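Long-range contact in acyl-homoserine-lactone synthase (Mesorhizobium sp. ORS 3359, PDB 6WNS), which catalyses the synthesis of an acyl-homoserine lactone quorum-sensing signal, drawing the acyl group from a coenzyme A thioester: residues 127-131 and 185-190. Residues are numbered along the deposited sequence; the frame is centred on the assembly and turned at random.
Sequences CGLLE and AIEQTR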
loop_
_atom_site.group_PDB
_atom_site.type_symbol
_atom_site.label_atom_id
_atom_site.label_comp_id
_atom_site.label_asym_id
_atom_site.label_seq_id
_atom_site.Cartn_x
_atom_site.Cartn_y
_atom_site.Cartn_z
ATOM N N CYS A 127 -6.607 -6.682 4.117
ATOM C CA CYS A 127 -6.290 -8.053 4.595
ATOM C C CYS A 127 -5.138 -8.672 3.775
ATOM O O CYS A 127 -4.283 -9.331 4.372
ATOM C CB CYS A 127 -7.523 -8.927 4.523
ATOM S SG CYS A 127 -7.336 -10.288 5.685
ATOM N N GLY A 128 -5.091 -8.426 2.456
ATOM C CA GLY A 128 -4.161 -9.092 1.527
ATOM C C GLY A 128 -2.763 -8.557 1.729
ATOM O O GLY A 128 -1.773 -9.328 1.573
ATOM N N LEU A 129 -2.707 -7.269 2.080
ATOM C CA LEU A 129 -1.456 -6.546 2.421
ATOM C C LEU A 129 -0.848 -7.243 3.643
ATOM O O LEU A 129 0.321 -7.599 3.553
ATOM C CB LEU A 129 -1.720 -5.067 2.709
ATOM C CG LEU A 129 -0.453 -4.243 2.957
ATOM C CD1 LEU A 129 0.352 -4.042 1.654
ATOM C CD2 LEU A 129 -0.775 -2.903 3.620
ATOM N N LEU A 130 -1.616 -7.435 4.720
ATOM C CA LEU A 130 -1.087 -8.036 5.982
ATOM C C LEU A 130 -0.667 -9.476 5.720
ATOM O O LEU A 130 0.393 -9.889 6.218
ATOM C CB LEU A 130 -2.146 -8.024 7.075
ATOM C CG LEU A 130 -2.593 -6.640 7.514
ATOM C CD1 LEU A 130 -3.722 -6.747 8.521
ATOM C CD2 LEU A 130 -1.414 -5.859 8.067
ATOM N N GLU A 131 -1.472 -10.198 4.950
ATOM C CA GLU A 131 -1.212 -11.623 4.641
ATOM C C GLU A 131 0.062 -11.743 3.797
ATOM O O GLU A 131 0.867 -12.662 4.024
ATOM C CB GLU A 131 -2.444 -12.242 3.986
ATOM C CG GLU A 131 -3.499 -12.593 5.011
ATOM C CD GLU A 131 -4.671 -13.429 4.456
ATOM O OE1 GLU A 131 -5.804 -13.090 4.751
ATOM O OE2 GLU A 131 -4.432 -14.463 3.793
ATOM N N ALA A 185 -4.566 -8.843 13.852
ATOM C CA ALA A 185 -4.884 -7.736 12.924
ATOM C C ALA A 185 -5.611 -8.402 11.733
ATOM O O ALA A 185 -6.870 -8.048 11.409
ATOM C CB ALA A 185 -3.610 -6.985 12.590
ATOM N N ILE A 186 -4.982 -9.487 11.219
ATOM C CA ILE A 186 -5.522 -10.214 10.038
ATOM C C ILE A 186 -6.951 -10.695 10.323
ATOM O O ILE A 186 -7.851 -10.440 9.488
ATOM C CB ILE A 186 -4.564 -11.338 9.622
ATOM C CG1 ILE A 186 -3.296 -10.744 8.990
ATOM C CG2 ILE A 186 -5.259 -12.286 8.662
ATOM C CD1 ILE A 186 -2.012 -11.458 9.397
ATOM N N GLU A 187 -7.156 -11.367 11.456
ATOM C CA GLU A 187 -8.443 -12.029 11.768
ATOM C C GLU A 187 -9.590 -11.003 11.826
ATOM O O GLU A 187 -10.681 -11.223 11.130
ATOM C CB GLU A 187 -8.342 -12.784 13.099
ATOM C CG GLU A 187 -8.248 -14.265 12.885
ATOM C CD GLU A 187 -9.233 -14.702 11.827
ATOM O OE1 GLU A 187 -8.684 -15.128 10.669
ATOM O OE2 GLU A 187 -10.543 -14.551 12.144
ATOM N N GLN A 188 -9.378 -9.953 12.633
ATOM C CA GLN A 188 -10.398 -8.911 12.937
ATOM C C GLN A 188 -10.776 -8.230 11.599
ATOM O O GLN A 188 -11.974 -7.897 11.378
ATOM C CB GLN A 188 -9.836 -7.930 13.982
ATOM C CG GLN A 188 -10.627 -7.840 15.293
ATOM C CD GLN A 188 -12.102 -7.551 15.133
ATOM O OE1 GLN A 188 -12.951 -8.560 15.063
ATOM N NE2 GLN A 188 -12.448 -6.194 15.189
ATOM N N THR A 189 -9.818 -8.116 10.692
ATOM C CA THR A 189 -10.008 -7.391 9.398
ATOM C C THR A 189 -11.039 -8.178 8.558
ATOM O O THR A 189 -12.154 -7.586 8.165
ATOM C CB THR A 189 -8.686 -7.181 8.642
ATOM O OG1 THR A 189 -7.771 -6.275 9.391
ATOM C CG2 THR A 189 -8.920 -6.593 7.255
ATOM N N ARG A 190 -10.672 -9.455 8.257
ATOM C CA ARG A 190 -11.610 -10.466 7.683
ATOM C C ARG A 190 -13.017 -10.382 8.325
ATOM O O ARG A 190 -14.041 -10.604 7.524
ATOM C CB ARG A 190 -11.096 -11.902 7.842
ATOM C CG ARG A 190 -10.196 -12.355 6.700
ATOM C CD ARG A 190 -9.953 -13.861 6.702
ATOM N NE ARG A 190 -8.833 -14.188 5.827
ATOM C CZ ARG A 190 -8.853 -15.074 4.828
ATOM N NH1 ARG A 190 -9.941 -15.839 4.565
ATOM N NH2 ARG A 190 -7.765 -15.202 4.081
#
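Leu130 and Ile186 run past each other in opposite directions at the tight side of this helix pair, with Leu130 CB 3.5 Å from Ile186 CG1. Leu130 CD1 reaches on to the methyl of Ala185 (CB, 4.1 Å) and to Thr189, whose OG1 is held by the Ala185 carbonyl and by Trp158. With SG anti to the backbone N (chi1 -157°), Cys127 lays its sulfur against Arg190 CG at 3.7 Å, while its CB meets Thr189 CG2. The partly exposed side is polar, and Ile199 lies against Cys127, Glu131 and Arg190 there. The extended Arg190 chain passes the sulfur and crosses Glu131 at about a right angle, its guanidinium nearly coplanar with the carboxylate. In a salt bridge, NH2 of Arg190 gives a nearly straight hydrogen bond to the syn lone pair of Glu131 OE1 (3.0 Å, 162°), supplemented by weak ones from NE to OE1 and from NH2 to OE2; NH1 binds the Gly197 carbonyl. A leucine in place of Arg190 would probably leave the Glu131 carboxylate without this countercharge and the Gly197 carbonyl without this donor. The segments run nearly antiparallel (160°), joining helix 121-135, whose Leu129 touches strand 69-75, to helix 183-192 in the acetyltransferase-like fold of autoinducer synthases.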